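Side-chain contacts in putative 4-Hydroxy-2-oxoglutarate aldolase / 2-dehydro-3-deoxyphosphogluconate aldolase (Yersinia enterocolitica, PDB 3LM7), which is a putative aldolase of the KDGP aldolase family, built on a TIM-barrel fold: residues S161-P166 and I217-S222; I196-F201 and V237-D242. All coordinates share one frame; numbering follows the deposited sequence.

Contact 1: S161-P166 and I217-S222; sequences SVKFFP and IPHIYS
Lys163 reaches from strand 161-164 across the inside of the barrel and lays its CE over one face of the His219 imidazole, with the two side chains crossing at about a right angle. CE stands 4.2 Å from the centroid of the His219 ring, 26° off the ring normal, a CH-pi contact, and it comes nearest the CE1 corner of the ring. The lysine leaves the strand with CG anti to the backbone N (chi1 176°), then bends at its third torsion, which carries its end to the histidine. NZ is hydrogen-bonded to Asn96 and also donates to a water, at 2.7 Å from NZ to the water oxygen; that water lies 2.5 Å from Tyr221 OH, at the edge of the tyrosine ring and in its plane. The phenol oxygen also bonds nearly straight (168°) to the histidine, at 2.5 Å between Tyr221 OH and His219 ND1, so it links the ring to the water. On its other nitrogen, NE2, His219 is hydrogen-bonded to Glu191, and bonds at both nitrogens fix the rotation of the imidazole under the lysine. The contact is largely buried: strand 161-164 runs between strands 115-120 and 189-192, while His219 and Tyr221 pack against strand 17-20.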
# COMPACT_ATOMS: atom_id res chain seq x y z
N SER A 161 5.04 7.63 8.85
CA SER A 161 4.70 8.63 7.81
C SER A 161 5.50 9.92 7.95
O SER A 161 6.02 10.26 9.03
CB SER A 161 3.21 9.01 7.85
OG SER A 161 2.90 9.54 9.13
N VAL A 162 5.54 10.64 6.86
CA VAL A 162 6.10 11.99 6.90
C VAL A 162 4.94 12.96 7.13
O VAL A 162 3.95 12.90 6.38
CB VAL A 162 6.72 12.31 5.51
CG1 VAL A 162 6.91 13.88 5.24
CG2 VAL A 162 8.01 11.47 5.28
N LYS A 163 5.08 13.87 8.12
CA LYS A 163 4.15 15.00 8.14
C LYS A 163 4.92 16.16 7.47
O LYS A 163 6.00 16.49 7.92
CB LYS A 163 3.81 15.40 9.58
CG LYS A 163 2.92 16.65 9.51
CD LYS A 163 2.79 17.40 10.83
CE LYS A 163 1.36 17.17 11.31
NZ LYS A 163 1.31 17.55 12.78
N PHE A 164 4.46 16.64 6.32
CA PHE A 164 5.20 17.64 5.59
C PHE A 164 4.52 18.94 5.93
O PHE A 164 3.40 19.19 5.48
CB PHE A 164 5.12 17.34 4.11
CG PHE A 164 6.08 18.13 3.25
CD1 PHE A 164 7.43 18.13 3.49
CD2 PHE A 164 5.60 18.85 2.16
CE1 PHE A 164 8.31 18.83 2.66
CE2 PHE A 164 6.52 19.60 1.30
CZ PHE A 164 7.81 19.56 1.55
N PHE A 165 5.23 19.79 6.67
CA PHE A 165 4.61 20.96 7.28
C PHE A 165 5.68 22.00 7.48
O PHE A 165 6.80 21.63 7.86
CB PHE A 165 4.07 20.55 8.66
CG PHE A 165 3.53 21.72 9.45
CD1 PHE A 165 2.27 22.23 9.19
CD2 PHE A 165 4.32 22.30 10.47
CE1 PHE A 165 1.77 23.34 9.93
CE2 PHE A 165 3.86 23.35 11.22
CZ PHE A 165 2.56 23.91 10.93
N PRO A 166 5.37 23.28 7.32
CA PRO A 166 4.11 23.92 6.85
C PRO A 166 4.07 23.95 5.33
O PRO A 166 5.02 24.41 4.65
CB PRO A 166 4.19 25.36 7.43
CG PRO A 166 5.79 25.66 7.27
CD PRO A 166 6.38 24.28 7.79
N ILE A 217 -2.75 10.90 4.72
CA ILE A 217 -3.54 11.39 5.87
C ILE A 217 -3.44 12.92 5.80
O ILE A 217 -2.54 13.53 6.36
CB ILE A 217 -3.06 10.84 7.26
CG1 ILE A 217 -3.16 9.30 7.28
CG2 ILE A 217 -3.92 11.48 8.45
CD1 ILE A 217 -2.48 8.62 8.58
N PRO A 218 -4.35 13.56 5.04
CA PRO A 218 -4.24 15.03 4.93
C PRO A 218 -4.78 15.67 6.19
O PRO A 218 -5.75 15.14 6.76
CB PRO A 218 -5.14 15.37 3.74
CG PRO A 218 -6.15 14.30 3.69
CD PRO A 218 -5.38 13.00 4.13
N HIS A 219 -4.21 16.80 6.61
CA HIS A 219 -4.68 17.48 7.80
C HIS A 219 -5.40 18.73 7.37
O HIS A 219 -4.87 19.45 6.55
CB HIS A 219 -3.48 17.87 8.69
CG HIS A 219 -2.81 16.68 9.30
ND1 HIS A 219 -2.63 16.56 10.66
CD2 HIS A 219 -2.30 15.56 8.74
CE1 HIS A 219 -2.01 15.42 10.91
NE2 HIS A 219 -1.77 14.80 9.77
N ILE A 220 -6.59 18.98 7.93
CA ILE A 220 -7.38 20.16 7.56
C ILE A 220 -7.89 20.84 8.82
O ILE A 220 -8.66 20.28 9.56
CB ILE A 220 -8.59 19.82 6.63
CG1 ILE A 220 -8.22 18.76 5.56
CG2 ILE A 220 -9.11 21.12 5.99
CD1 ILE A 220 -8.30 17.28 6.06
N TYR A 221 -7.39 22.03 9.08
CA TYR A 221 -7.50 22.66 10.39
C TYR A 221 -8.30 23.97 10.22
O TYR A 221 -9.47 23.91 9.89
CB TYR A 221 -6.12 22.92 10.98
CG TYR A 221 -5.33 21.66 11.34
CD1 TYR A 221 -5.96 20.44 11.65
CD2 TYR A 221 -3.96 21.70 11.42
CE1 TYR A 221 -5.21 19.26 11.97
CE2 TYR A 221 -3.21 20.56 11.80
CZ TYR A 221 -3.84 19.36 12.07
OH TYR A 221 -3.08 18.28 12.47
N SER A 222 -7.67 25.14 10.37
CA SER A 222 -8.48 26.34 10.61
C SER A 222 -9.45 26.69 9.46
O SER A 222 -10.44 27.35 9.70
CB SER A 222 -7.58 27.55 10.94
OG SER A 222 -6.81 27.86 9.80
O HOH W 1 -0.85 19.14 13.03

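Contact 2: I196-F201 and V237-D242; sequences IDLDNF and VKTLLD
The turn leading into helix 201-211 meets the C-terminal helix 234-247 on the outer layer of the barrel, where Leu240 inserts its CD2 methyl between Leu198 and Phe201. That methyl stands over one face of the Phe201 ring, 3.6 Å from its centroid and 17° off the normal, displaced toward the CG side of the rim in a CH-pi contact. CG of Phe201 is its nearest ring atom, 3.4 Å from Leu240 CD2. With CG anti to the backbone N (chi1 175°) the phenylalanine ring is carried toward the helix, and its second torsion (82°) turns the face to the methyl, while Ile196 CG2 lies in plane at the ring edge. Leu198, three residues before the ring, brings its CD2 to the same methyl, 3.5 Å from Leu240 CD2, tighter than usual for two carbons, and these leucine side chains cross at about a right angle. Thr239 CG2 adds a looser touch on Leu198 CD2, while its hydroxyl is hydrogen-bonded to the backbone carbonyl of Glu235 in the preceding turn of the helix.

The segment that offers Leu198 and Phe201 is shaped by an Asx turn at Asp197. Its OD1 accepts from two backbone amides: Asp199 N at 2.9 Å, from above the carboxylate plane, and Asn200 N, nearly along the C-O axis. Asn200 returns the bond, its OD1 taking the amide of Asp197 at 2.8 Å between Asp197 N and Asn200 OD1. Ile243 and Val244 extend the helix surface against Phe201, and Leu17 of strand 17-20 touches both Phe201 and Leu240.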
# COMPACT_ATOMS: atom_id res chain seq x y z
N ILE A 196 -4.39 23.79 3.97
CA ILE A 196 -5.28 22.98 3.12
C ILE A 196 -6.68 23.52 3.38
O ILE A 196 -7.03 23.83 4.52
CB ILE A 196 -5.18 21.46 3.44
CG1 ILE A 196 -3.72 20.94 3.05
CG2 ILE A 196 -6.26 20.70 2.71
CD1 ILE A 196 -3.53 19.38 3.30
N ASP A 197 -7.44 23.72 2.32
CA ASP A 197 -8.81 24.17 2.50
C ASP A 197 -9.69 23.37 1.56
O ASP A 197 -9.20 22.49 0.88
CB ASP A 197 -8.96 25.71 2.32
CG ASP A 197 -8.55 26.19 0.95
OD1 ASP A 197 -8.66 25.43 -0.02
OD2 ASP A 197 -8.07 27.32 0.88
N LEU A 198 -10.99 23.70 1.47
CA LEU A 198 -11.86 22.88 0.64
C LEU A 198 -11.59 23.03 -0.85
O LEU A 198 -11.99 22.16 -1.63
CB LEU A 198 -13.35 23.25 0.93
CG LEU A 198 -13.80 23.00 2.37
CD1 LEU A 198 -15.25 23.48 2.59
CD2 LEU A 198 -13.68 21.47 2.71
N ASP A 199 -10.93 24.12 -1.23
CA ASP A 199 -10.67 24.39 -2.67
C ASP A 199 -9.35 23.81 -3.19
O ASP A 199 -9.19 23.58 -4.39
CB ASP A 199 -10.72 25.89 -2.93
CG ASP A 199 -12.13 26.45 -2.77
OD1 ASP A 199 -13.15 25.73 -3.07
OD2 ASP A 199 -12.21 27.63 -2.36
N ASN A 200 -8.39 23.56 -2.30
CA ASN A 200 -7.11 22.96 -2.78
C ASN A 200 -6.93 21.50 -2.32
O ASN A 200 -5.97 20.86 -2.68
CB ASN A 200 -5.89 23.82 -2.41
CG ASN A 200 -5.72 23.97 -0.91
OD1 ASN A 200 -6.17 23.14 -0.12
ND2 ASN A 200 -5.06 25.05 -0.50
N PHE A 201 -7.90 21.00 -1.55
CA PHE A 201 -7.81 19.67 -0.97
C PHE A 201 -7.73 18.65 -2.05
O PHE A 201 -6.86 17.79 -2.00
CB PHE A 201 -9.04 19.39 -0.10
CG PHE A 201 -9.10 17.98 0.46
CD1 PHE A 201 -8.38 17.66 1.60
CD2 PHE A 201 -9.90 17.00 -0.16
CE1 PHE A 201 -8.46 16.31 2.16
CE2 PHE A 201 -10.00 15.68 0.35
CZ PHE A 201 -9.28 15.34 1.52
N VAL A 237 -16.52 18.59 6.76
CA VAL A 237 -15.99 17.25 6.78
C VAL A 237 -16.74 16.41 5.73
O VAL A 237 -16.15 15.61 4.99
CB VAL A 237 -16.11 16.66 8.23
CG1 VAL A 237 -15.85 15.18 8.26
CG2 VAL A 237 -15.16 17.38 9.16
N LYS A 238 -18.06 16.56 5.67
CA LYS A 238 -18.79 15.84 4.57
C LYS A 238 -18.28 16.22 3.15
O LYS A 238 -18.17 15.33 2.27
CB LYS A 238 -20.30 16.05 4.73
CG LYS A 238 -21.12 14.98 4.07
CD LYS A 238 -21.55 15.44 2.76
CE LYS A 238 -22.62 14.47 2.19
NZ LYS A 238 -22.98 15.05 0.85
N THR A 239 -18.01 17.51 2.92
CA THR A 239 -17.55 17.98 1.61
C THR A 239 -16.18 17.30 1.31
O THR A 239 -15.89 16.86 0.18
CB THR A 239 -17.37 19.54 1.61
OG1 THR A 239 -18.64 20.16 1.82
CG2 THR A 239 -16.78 20.06 0.32
N LEU A 240 -15.33 17.24 2.33
CA LEU A 240 -14.05 16.50 2.19
C LEU A 240 -14.23 15.02 1.88
O LEU A 240 -13.64 14.50 0.92
CB LEU A 240 -13.19 16.66 3.46
CG LEU A 240 -12.74 18.10 3.64
CD1 LEU A 240 -12.22 18.34 5.13
CD2 LEU A 240 -11.72 18.62 2.60
N LEU A 241 -15.04 14.33 2.69
CA LEU A 241 -15.38 12.94 2.38
C LEU A 241 -15.82 12.74 0.91
O LEU A 241 -15.33 11.83 0.21
CB LEU A 241 -16.49 12.44 3.33
CG LEU A 241 -16.75 10.93 3.21
CD1 LEU A 241 -15.47 10.03 3.47
CD2 LEU A 241 -17.96 10.52 4.12
N ASP A 242 -16.79 13.56 0.44
CA ASP A 242 -17.25 13.42 -0.92
C ASP A 242 -16.09 13.55 -1.94
O ASP A 242 -16.08 12.82 -2.94
CB ASP A 242 -18.33 14.47 -1.25
CG ASP A 242 -19.65 14.20 -0.54
OD1 ASP A 242 -19.83 13.09 -0.05
OD2 ASP A 242 -20.49 15.13 -0.45

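Contact 1 lies about 5 Å and contact 2 about 16 Å from the centre of the chain, their centres about 14 Å apart, so one belongs to the barrel interior and the other to its outer helical layer. Along the chain their segments alternate: 161-166, 196-201, 217-222, then 237-242. They also touch, for Pro218 CG packs on Phe201 CE1 at 3.4 Å, and Ile196 meets both His219 and Ile220. Segment 217-222 thus faces inward with one set of side chains and outward with another. Strand 17-20 borders both contacts, which places them where the last part of the barrel comes round to the first strand.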